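Local coordinates for protein D-lactate dehydrogenase (Fermentative) (Pseudomonas aeruginosa, PDB 5Z20) that probably catalyses the NAD(H)-dependent interconversion of pyruvate and D-lactate, at residues 20-25 with 62-67; 87-92 with 109-114; 269-274 with 304-309. All blocks are in the same frame, centred on the assembly; numbering follows the deposited sequence.

Contact 1: residues 20-25 with 62-67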
loop_
_atom_site.group_PDB
_atom_site.type_symbol
_atom_site.label_atom_id
_atom_site.label_comp_id
_atom_site.label_asym_id
_atom_site.label_seq_id
_atom_site.Cartn_x
_atom_site.Cartn_y
_atom_site.Cartn_z
ATOM N N LEU B 20 10.839 27.931 -24.633
ATOM C CA LEU B 20 11.095 26.523 -24.354
ATOM C C LEU B 20 11.092 26.234 -22.825
ATOM O O LEU B 20 11.876 26.799 -22.088
ATOM C CB LEU B 20 12.439 26.083 -24.896
ATOM C CG LEU B 20 12.724 24.583 -24.697
ATOM C CD1 LEU B 20 11.721 23.723 -25.479
ATOM C CD2 LEU B 20 14.086 24.238 -25.189
ATOM N N PHE B 21 10.218 25.332 -22.415
ATOM C CA PHE B 21 10.112 24.892 -21.029
ATOM C C PHE B 21 10.893 23.576 -20.892
ATOM O O PHE B 21 10.552 22.604 -21.543
ATOM C CB PHE B 21 8.650 24.618 -20.697
ATOM C CG PHE B 21 7.766 25.834 -20.681
ATOM C CD1 PHE B 21 7.335 26.429 -21.863
ATOM C CD2 PHE B 21 7.359 26.361 -19.515
ATOM C CE1 PHE B 21 6.540 27.563 -21.832
ATOM C CE2 PHE B 21 6.538 27.459 -19.447
ATOM C CZ PHE B 21 6.138 28.062 -20.615
ATOM N N PHE B 22 11.847 23.515 -19.987
ATOM C CA PHE B 22 12.422 22.248 -19.537
ATOM C C PHE B 22 11.667 21.636 -18.372
ATOM O O PHE B 22 10.882 22.297 -17.687
ATOM C CB PHE B 22 13.890 22.442 -19.151
ATOM C CG PHE B 22 14.821 22.671 -20.358
ATOM C CD1 PHE B 22 15.382 21.604 -21.021
ATOM C CD2 PHE B 22 15.083 23.939 -20.788
ATOM C CE1 PHE B 22 16.211 21.812 -22.091
ATOM C CE2 PHE B 22 15.878 24.168 -21.898
ATOM C CZ PHE B 22 16.452 23.113 -22.540
ATOM N N SER B 23 11.934 20.359 -18.121
ATOM C CA SER B 23 11.304 19.596 -16.994
ATOM C C SER B 23 9.811 19.755 -16.973
ATOM O O SER B 23 9.196 19.810 -15.924
ATOM C CB SER B 23 11.882 20.046 -15.639
ATOM O OG SER B 23 13.299 19.783 -15.628
ATOM N N SER B 24 9.191 19.789 -18.142
ATOM C CA SER B 24 7.743 20.055 -18.242
ATOM C C SER B 24 6.923 18.856 -17.787
ATOM O O SER B 24 7.251 17.735 -18.142
ATOM C CB SER B 24 7.346 20.312 -19.706
ATOM O OG SER B 24 8.121 21.346 -20.224
ATOM N N GLN B 25 5.831 19.126 -17.074
ATOM C CA GLN B 25 4.859 18.122 -16.706
ATOM C C GLN B 25 3.482 18.555 -17.272
ATOM O O GLN B 25 3.263 19.739 -17.570
ATOM C CB GLN B 25 4.741 18.045 -15.171
ATOM C CG GLN B 25 6.039 17.749 -14.433
ATOM C CD GLN B 25 6.477 16.324 -14.631
ATOM O OE1 GLN B 25 5.684 15.469 -14.976
ATOM N NE2 GLN B 25 7.718 16.078 -14.471
ATOM N N GLU B 62 14.683 32.251 -27.611
ATOM C CA GLU B 62 14.989 33.470 -26.907
ATOM C C GLU B 62 14.764 33.371 -25.419
ATOM O O GLU B 62 15.459 34.028 -24.661
ATOM C CB GLU B 62 14.169 34.654 -27.469
ATOM C CG GLU B 62 14.735 35.146 -28.780
ATOM C CD GLU B 62 14.527 36.615 -29.004
ATOM O OE1 GLU B 62 13.566 37.174 -28.443
ATOM O OE2 GLU B 62 15.348 37.175 -29.775
ATOM N N VAL B 63 13.733 32.620 -25.048
ATOM C CA VAL B 63 13.354 32.467 -23.668
ATOM C C VAL B 63 13.336 31.023 -23.295
ATOM O O VAL B 63 12.725 30.165 -23.986
ATOM C CB VAL B 63 11.938 33.061 -23.402
ATOM C CG1 VAL B 63 11.598 32.960 -21.940
ATOM C CG2 VAL B 63 11.893 34.540 -23.820
ATOM N N VAL B 64 13.928 30.756 -22.151
ATOM C CA VAL B 64 13.899 29.432 -21.566
ATOM C C VAL B 64 13.206 29.528 -20.223
ATOM O O VAL B 64 13.530 30.388 -19.420
ATOM C CB VAL B 64 15.329 28.899 -21.429
ATOM C CG1 VAL B 64 15.409 27.731 -20.515
ATOM C CG2 VAL B 64 15.842 28.467 -22.811
ATOM N N CYS B 65 12.235 28.638 -20.003
ATOM C CA CYS B 65 11.519 28.551 -18.712
ATOM C C CYS B 65 11.919 27.298 -17.968
ATOM O O CYS B 65 11.738 26.153 -18.474
ATOM C CB CYS B 65 10.044 28.535 -18.921
ATOM S SG CYS B 65 9.122 28.514 -17.346
ATOM N N ALA B 66 12.542 27.500 -16.808
ATOM C CA ALA B 66 13.129 26.426 -16.030
ATOM C C ALA B 66 12.453 26.284 -14.679
ATOM O O ALA B 66 11.914 27.272 -14.119
ATOM C CB ALA B 66 14.593 26.703 -15.801
ATOM N N PHE B 67 12.619 25.083 -14.121
ATOM C CA PHE B 67 12.096 24.758 -12.818
ATOM C C PHE B 67 13.234 24.440 -11.883
ATOM O O PHE B 67 14.408 24.557 -12.248
ATOM C CB PHE B 67 11.013 23.675 -12.940
ATOM C CG PHE B 67 10.198 23.469 -11.696
ATOM C CD1 PHE B 67 9.634 24.529 -11.007
ATOM C CD2 PHE B 67 9.980 22.190 -11.221
ATOM C CE1 PHE B 67 8.872 24.323 -9.862
ATOM C CE2 PHE B 67 9.222 21.971 -10.105
ATOM C CZ PHE B 67 8.661 23.026 -9.414
#

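Contact 2: residues 87-92 with 109-114. With OXM (oxamic acid), chain M.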
loop_
_atom_site.group_PDB
_atom_site.type_symbol
_atom_site.label_atom_id
_atom_site.label_comp_id
_atom_site.label_asym_id
_atom_site.label_seq_id
_atom_site.Cartn_x
_atom_site.Cartn_y
_atom_site.Cartn_z
ATOM N N LEU B 87 16.676 35.373 -22.208
ATOM C CA LEU B 87 15.982 35.481 -20.894
ATOM C C LEU B 87 15.777 34.105 -20.278
ATOM O O LEU B 87 15.389 33.156 -20.947
ATOM C CB LEU B 87 14.623 36.102 -21.055
ATOM C CG LEU B 87 13.735 36.209 -19.811
ATOM C CD1 LEU B 87 14.356 37.195 -18.820
ATOM C CD2 LEU B 87 12.343 36.645 -20.178
ATOM N N VAL B 88 16.091 34.023 -18.999
ATOM C CA VAL B 88 15.806 32.835 -18.214
ATOM C C VAL B 88 14.660 33.130 -17.257
ATOM O O VAL B 88 14.782 33.984 -16.395
ATOM C CB VAL B 88 17.015 32.427 -17.427
ATOM C CG1 VAL B 88 16.675 31.286 -16.496
ATOM C CG2 VAL B 88 18.091 31.993 -18.398
ATOM N N ALA B 89 13.547 32.439 -17.476
ATOM C CA ALA B 89 12.349 32.661 -16.686
ATOM C C ALA B 89 12.160 31.453 -15.766
ATOM O O ALA B 89 11.962 30.306 -16.236
ATOM C CB ALA B 89 11.158 32.786 -17.592
ATOM N N LEU B 90 12.253 31.706 -14.474
ATOM C CA LEU B 90 12.088 30.628 -13.447
ATOM C C LEU B 90 10.647 30.583 -13.110
ATOM O O LEU B 90 10.073 31.588 -12.638
ATOM C CB LEU B 90 12.868 30.950 -12.204
ATOM C CG LEU B 90 14.357 31.297 -12.401
ATOM C CD1 LEU B 90 15.064 31.504 -11.050
ATOM C CD2 LEU B 90 15.100 30.174 -13.149
ATOM N N ARG B 91 10.040 29.418 -13.296
ATOM C CA ARG B 91 8.673 29.212 -12.860
ATOM C C ARG B 91 8.649 28.741 -11.419
ATOM O O ARG B 91 8.023 27.720 -11.091
ATOM C CB ARG B 91 7.888 28.317 -13.841
ATOM C CG ARG B 91 8.447 26.899 -14.071
ATOM C CD ARG B 91 7.485 26.135 -14.951
ATOM N NE ARG B 91 7.745 24.685 -14.970
ATOM C CZ ARG B 91 8.660 24.103 -15.749
ATOM N NH1 ARG B 91 9.425 24.847 -16.588
ATOM N NH2 ARG B 91 8.823 22.803 -15.716
ATOM N N SER B 92 9.278 29.526 -10.552
ATOM C CA SER B 92 9.541 29.137 -9.181
ATOM C C SER B 92 9.845 30.359 -8.345
ATOM O O SER B 92 10.131 31.443 -8.916
ATOM C CB SER B 92 10.734 28.212 -9.095
ATOM O OG SER B 92 11.980 28.830 -9.443
ATOM N N PRO B 109 19.296 38.206 -18.172
ATOM C CA PRO B 109 18.441 38.410 -17.015
ATOM C C PRO B 109 17.687 37.130 -16.601
ATOM O O PRO B 109 17.416 36.254 -17.446
ATOM C CB PRO B 109 17.394 39.422 -17.501
ATOM C CG PRO B 109 17.754 39.761 -18.947
ATOM C CD PRO B 109 18.762 38.791 -19.424
ATOM N N VAL B 110 17.421 37.056 -15.299
ATOM C CA VAL B 110 16.754 35.959 -14.683
ATOM C C VAL B 110 15.567 36.495 -13.935
ATOM O O VAL B 110 15.726 37.368 -13.079
ATOM C CB VAL B 110 17.671 35.275 -13.685
ATOM C CG1 VAL B 110 16.972 34.093 -13.005
ATOM C CG2 VAL B 110 18.921 34.750 -14.396
ATOM N N VAL B 111 14.382 35.987 -14.269
ATOM C CA VAL B 111 13.178 36.438 -13.621
ATOM C C VAL B 111 12.518 35.273 -12.885
ATOM O O VAL B 111 12.745 34.103 -13.231
ATOM C CB VAL B 111 12.210 37.123 -14.576
ATOM C CG1 VAL B 111 12.846 38.381 -15.120
ATOM C CG2 VAL B 111 11.802 36.189 -15.694
ATOM N N HIS B 112 11.748 35.557 -11.854
ATOM C CA HIS B 112 11.100 34.541 -11.034
ATOM C C HIS B 112 9.723 34.897 -10.522
ATOM O O HIS B 112 9.178 35.931 -10.870
ATOM C CB HIS B 112 12.025 34.084 -9.916
ATOM C CG HIS B 112 12.101 35.017 -8.750
ATOM N ND1 HIS B 112 12.341 34.600 -7.532
ATOM C CD2 HIS B 112 11.981 36.372 -8.666
ATOM C CE1 HIS B 112 12.365 35.617 -6.713
ATOM N NE2 HIS B 112 12.138 36.697 -7.401
ATOM N N VAL B 113 9.129 34.032 -9.713
ATOM C CA VAL B 113 7.781 34.267 -9.164
ATOM C C VAL B 113 7.859 34.174 -7.671
ATOM O O VAL B 113 7.704 33.108 -7.101
ATOM C CB VAL B 113 6.774 33.283 -9.684
ATOM C CG1 VAL B 113 5.334 33.713 -9.268
ATOM C CG2 VAL B 113 6.892 33.117 -11.190
ATOM N N PRO B 114 8.132 35.299 -7.016
ATOM C CA PRO B 114 8.483 35.267 -5.592
ATOM C C PRO B 114 7.353 34.943 -4.640
ATOM O O PRO B 114 7.628 34.502 -3.522
ATOM C CB PRO B 114 9.031 36.668 -5.316
ATOM C CG PRO B 114 8.359 37.549 -6.319
ATOM C CD PRO B 114 8.292 36.661 -7.562
HETATM C C1 OXM M . 9.442 25.602 -5.466
HETATM N N1 OXM M . 8.370 25.067 -6.048
HETATM O O1 OXM M . 10.183 24.944 -4.754
HETATM C C2 OXM M . 9.732 27.015 -5.688
HETATM O O2 OXM M . 10.895 27.432 -5.495
HETATM O O3 OXM M . 8.812 27.772 -6.066
#

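Contact 3: residues 269-274 with 304-309. With NAI (1,4-dihydronicotinamide adenine dinucleotide), chain L.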
loop_
_atom_site.group_PDB
_atom_site.type_symbol
_atom_site.label_atom_id
_atom_site.label_comp_id
_atom_site.label_asym_id
_atom_site.label_seq_id
_atom_site.Cartn_x
_atom_site.Cartn_y
_atom_site.Cartn_z
ATOM N N GLY B 269 11.922 12.268 16.612
ATOM C CA GLY B 269 10.665 11.532 16.686
ATOM C C GLY B 269 9.918 11.410 15.374
ATOM O O GLY B 269 9.191 10.456 15.151
ATOM N N TYR B 270 10.034 12.424 14.512
ATOM C CA TYR B 270 9.260 12.477 13.304
ATOM C C TYR B 270 10.007 13.302 12.254
ATOM O O TYR B 270 10.680 14.276 12.577
ATOM C CB TYR B 270 7.951 13.201 13.513
ATOM C CG TYR B 270 7.095 12.748 14.643
ATOM C CD1 TYR B 270 7.307 13.224 15.948
ATOM C CD2 TYR B 270 6.055 11.885 14.424
ATOM C CE1 TYR B 270 6.498 12.826 16.993
ATOM C CE2 TYR B 270 5.227 11.460 15.449
ATOM C CZ TYR B 270 5.434 11.960 16.726
ATOM O OH TYR B 270 4.577 11.583 17.704
ATOM N N LEU B 271 9.772 12.968 10.994
ATOM C CA LEU B 271 10.366 13.750 9.885
ATOM C C LEU B 271 9.384 13.829 8.718
ATOM O O LEU B 271 8.928 12.806 8.202
ATOM C CB LEU B 271 11.692 13.086 9.417
ATOM C CG LEU B 271 12.405 13.784 8.281
ATOM C CD1 LEU B 271 13.021 15.114 8.743
ATOM C CD2 LEU B 271 13.505 12.906 7.673
ATOM N N GLY B 272 9.130 15.059 8.265
ATOM C CA GLY B 272 8.367 15.308 7.085
ATOM C C GLY B 272 9.222 16.019 6.063
ATOM O O GLY B 272 9.701 17.134 6.330
ATOM N N LEU B 273 9.347 15.448 4.890
ATOM C CA LEU B 273 10.110 16.068 3.851
ATOM C C LEU B 273 9.261 16.295 2.622
ATOM O O LEU B 273 8.558 15.376 2.205
ATOM C CB LEU B 273 11.258 15.144 3.390
ATOM C CG LEU B 273 12.308 14.756 4.419
ATOM C CD1 LEU B 273 13.397 13.938 3.703
ATOM C CD2 LEU B 273 12.919 15.952 5.153
ATOM N N ASP B 274 9.372 17.488 2.023
ATOM C CA ASP B 274 8.841 17.706 0.662
ATOM C C ASP B 274 9.999 17.819 -0.347
ATOM O O ASP B 274 9.767 18.027 -1.509
ATOM C CB ASP B 274 7.973 18.956 0.643
ATOM C CG ASP B 274 7.235 19.137 -0.630
ATOM O OD1 ASP B 274 6.577 18.142 -1.067
ATOM O OD2 ASP B 274 7.342 20.219 -1.283
ATOM N N PRO B 304 8.305 4.333 9.724
ATOM C CA PRO B 304 6.901 4.592 9.987
ATOM C C PRO B 304 6.613 6.044 10.415
ATOM O O PRO B 304 5.505 6.515 10.214
ATOM C CB PRO B 304 6.555 3.650 11.154
ATOM C CG PRO B 304 7.851 3.407 11.846
ATOM C CD PRO B 304 8.922 3.479 10.770
ATOM N N ASN B 305 7.656 6.770 10.814
ATOM C CA ASN B 305 7.560 8.142 11.318
ATOM C C ASN B 305 8.287 9.129 10.391
ATOM O O ASN B 305 8.687 10.204 10.819
ATOM C CB ASN B 305 8.081 8.205 12.748
ATOM C CG ASN B 305 9.486 7.617 12.893
ATOM O OD1 ASN B 305 9.936 6.779 12.070
ATOM N ND2 ASN B 305 10.172 8.025 13.923
ATOM N N VAL B 306 8.381 8.762 9.124
ATOM C CA VAL B 306 8.857 9.621 8.053
ATOM C C VAL B 306 7.857 9.642 6.899
ATOM O O VAL B 306 7.399 8.596 6.458
ATOM C CB VAL B 306 10.178 9.125 7.436
ATOM C CG1 VAL B 306 10.576 9.933 6.202
ATOM C CG2 VAL B 306 11.280 9.148 8.460
ATOM N N VAL B 307 7.501 10.861 6.463
ATOM C CA VAL B 307 6.674 11.031 5.309
ATOM C C VAL B 307 7.426 11.922 4.330
ATOM O O VAL B 307 7.879 13.042 4.693
ATOM C CB VAL B 307 5.298 11.723 5.680
ATOM C CG1 VAL B 307 4.543 12.075 4.412
ATOM C CG2 VAL B 307 4.470 10.776 6.457
ATOM N N VAL B 308 7.504 11.466 3.101
ATOM C CA VAL B 308 8.115 12.202 2.033
ATOM C C VAL B 308 7.096 12.444 0.952
ATOM O O VAL B 308 6.461 11.493 0.481
ATOM C CB VAL B 308 9.259 11.402 1.395
ATOM C CG1 VAL B 308 9.866 12.158 0.232
ATOM C CG2 VAL B 308 10.368 11.094 2.408
ATOM N N THR B 309 6.929 13.707 0.582
ATOM C CA THR B 309 6.193 14.061 -0.571
ATOM C C THR B 309 7.179 14.614 -1.562
ATOM O O THR B 309 8.204 15.193 -1.192
ATOM C CB THR B 309 5.084 15.089 -0.266
ATOM O OG1 THR B 309 5.629 16.226 0.401
ATOM C CG2 THR B 309 4.045 14.512 0.593
HETATM P PA NAI L . 11.599 34.794 1.564
HETATM O O1A NAI L . 12.758 35.292 0.944
HETATM O O2A NAI L . 10.393 35.571 1.638
HETATM O O5B NAI L . 12.033 34.448 2.988
HETATM C C5B NAI L . 13.168 33.735 3.327
HETATM C C4B NAI L . 13.487 34.030 4.769
HETATM O O4B NAI L . 14.594 33.257 5.173
HETATM C C3B NAI L . 13.775 35.510 5.049
HETATM O O3B NAI L . 13.217 36.033 6.233
HETATM C C2B NAI L . 15.243 35.430 5.251
HETATM O O2B NAI L . 15.821 36.444 6.029
HETATM C C1B NAI L . 15.427 34.083 5.908
HETATM N N9A NAI L . 16.842 33.700 5.890
HETATM C C8A NAI L . 17.732 34.077 4.985
HETATM N N7A NAI L . 18.911 33.620 5.245
HETATM C C5A NAI L . 18.828 32.929 6.339
HETATM C C6A NAI L . 19.774 32.169 7.150
HETATM N N6A NAI L . 21.047 32.090 6.799
HETATM N N1A NAI L . 19.304 31.568 8.230
HETATM C C2A NAI L . 18.038 31.681 8.566
HETATM N N3A NAI L . 17.134 32.345 7.874
HETATM C C4A NAI L . 17.460 32.992 6.781
HETATM O O3 NAI L . 11.407 33.404 0.878
HETATM P PN NAI L . 10.127 32.510 0.874
HETATM O O1N NAI L . 9.263 33.000 -0.127
HETATM O O2N NAI L . 9.660 32.388 2.203
HETATM O O5D NAI L . 10.808 31.224 0.413
HETATM C C5D NAI L . 11.440 30.339 1.286
HETATM C C4D NAI L . 12.079 29.158 0.571
HETATM O O4D NAI L . 11.256 28.024 0.473
HETATM C C3D NAI L . 12.542 29.421 -0.835
HETATM O O3D NAI L . 13.849 29.933 -0.885
HETATM C C2D NAI L . 12.466 28.061 -1.485
HETATM O O2D NAI L . 13.697 27.395 -1.485
HETATM C C1D NAI L . 11.521 27.264 -0.642
HETATM N N1N NAI L . 10.320 26.962 -1.392
HETATM C C2N NAI L . 9.914 25.715 -1.468
HETATM C C3N NAI L . 8.772 25.352 -2.151
HETATM C C7N NAI L . 8.333 23.905 -2.214
HETATM O O7N NAI L . 7.665 23.529 -3.094
HETATM N N7N NAI L . 8.662 23.029 -1.328
HETATM C C4N NAI L . 8.091 26.362 -2.818
HETATM C C5N NAI L . 8.539 27.654 -2.744
HETATM C C6N NAI L . 9.662 27.926 -2.007
#

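Contact 1: residues 20-25 with 62-67
Val63 meets Leu20 through the backbone. Its carbonyl oxygen takes the amide of Leu20, with Leu20 N 3.0 Å from Val63 O. The side chain of Val63 turns instead to Ile331 and Trp334 of helix 317-335. Val64 is the parallel bridge partner of Leu20. Its CG1 reaches the edge of the Phe22 ring, in the ring plane, and lies 3.8 Å from Phe22 CD2. CG1 stands anti to the backbone N (chi1 164°), which sends this branch forward along the strand to Phe22. Val64 CA also makes a CA-H...O contact with Leu20 O.

Cys65 pairs with Phe21 and carries most of the side-chain contact. Cys65 N donates to Leu20 O at 2.8 Å. Its CB sits over one face of the Phe21 ring, 3.9 Å from the centroid, in a CH-pi contact. The thiol lies obliquely to the same ring, with SG 3.5 Å from Phe21 CE2, a sulfur-aromatic contact. Phe45 stacks on the Phe21 ring, and Phe32 meets it edge-to-face. Cys65 O then accepts the amide of Phe22, at 3.0 Å from Phe22 N. The same oxygen receives a CA-H...O contact from Phe21 CA.

Beyond Ala66 the segments part. Phe67 turns its ring away, towards Phe284 and Phe314, and touches the bound oxamic acid. Three backbone bonds thus tie two inner strands of a parallel sheet. The side chains add only apolar and sulfur-aromatic contacts, so the join is a buried hydrophobic one and carries no charge pair.

Contact 2: residues 87-92 with 109-114
Leu90 lays its CD1 against CG1 of Val110, 3.8 Å away. The two side chains meet at a slant, on the sheet face that also holds Val88. Leu90 CG is anti to its own carbonyl carbon (chi1 -52°), which carries it towards Val110 CG1. Leu90 CG also lies 3.3 Å from Val111 O. That oxygen accepts the Leu90 amide in a backbone bond of 2.7 Å between Leu90 N and Val111 O.

Across the sheet, Val111 CG2 packs 3.9 Å from Ala89 CB. The side chains of Leu87 and Pro109 cross at about a right angle, with Leu87 CD1 4.0 Å from Pro109 CB. The strands are parallel. Val88 N donates to Pro109 O, and Val88 O receives Val111 N.

After Leu90 the chain makes an inverse gamma turn centred on Arg91. Past the turn, outside the strands, Ser92 O takes Val113 N at 2.9 Å, where a regular parallel ladder would use Leu90 O. The donor is tilted 34° from the carbonyl plane. His112 CB also rests on Ser92 O, at 3.4 Å. The imidazole leads away, its ND1 bonded to Ala93 O and one ring face against Pro114 CD. Ser92 OG binds Gly94 O.

The pair belongs to a beta-alpha-beta unit with helix 100-105 between the strands. Ser92 CA lies 3.5 Å from O3 of oxamic acid, which is held by bonds from Ala93 N and Gly94 N, with Arg250, His311 and Tyr116 also bonded to it. The chemistry changes along the strands, from aliphatic packing to a turn with polar anchors. This turn leads into the ligand-binding loop, so the backbone bonds beside it probably help to place that loop.

Contact 3: residues 269-274 with 304-309
The last two strands of the Rossmann-type NAD-binding sheet, 268-273 and 306-308, run parallel here as part of a beta-alpha-beta unit with helix 295-302. The axes of 269-273 and 306-308 differ by only 2° in direction. Four backbone bonds form the ladder: Leu271 N to Asn305 O, Val307 N to Leu271 O, Leu273 N to Val307 O and Thr309 N to Leu273 O. Leu271 CB touches Val306 CG2 at 4.1 Å.

Side chains extend the ladder at both ends. At the start, Asn305 ND2 donates to Gly269 O at 2.9 Å, coming from above the carbonyl plane (58° out of it). At the other end, Thr309 OG1 donates to Asp274 OD1 at 2.6 Å, on the anti side of the carboxylate. Asp274 CG is anti to the backbone N (chi1 -171°), which carries the carboxylate off the strand end to the cofactor. There Asp274 OD2 accepts the carboxamide N7N of NADH at 3.1 Å. Gln312 N and Ala313 N also bond to this carboxylate, one to each oxygen, and would help fix its rotation.

Leu271 and Leu273 face Leu300 of helix 295-302, and Leu271 also meets Leu259 of helix 256-265. Val307 packs on Leu128 and Leu132 of helix 118-134, on the other side of the sheet. Strand 243-247 flanks strand 268-273, while a second subunit reaches strand 306-308, with its Thr143 bonded to Val308 O.

In the fold
Contacts 1 and 2 lie in one five-stranded parallel sheet, where strands 63-66 and 87-90 are neighbours. A backbone hydrogen bond from Ala89 N to Val64 O joins them, and Arg91 reaches back to Phe22 O. Contact 3 is in the other, seven-stranded sheet, its centre about 30 Å from the centres of both. All three are buried. Contact 1 joins inner strands and is aromatic, with one cysteine sulfur against a ring. Contacts 2 and 3 each include a strand outermost within the chain. Contact 2 is aliphatic. Contacts 1 and 2 both reach oxamic acid at their C-terminal ends, through Phe67 and Ser92, while contact 3 ends in a carboxylate that binds NADH. Only contact 3 is touched by other subunits.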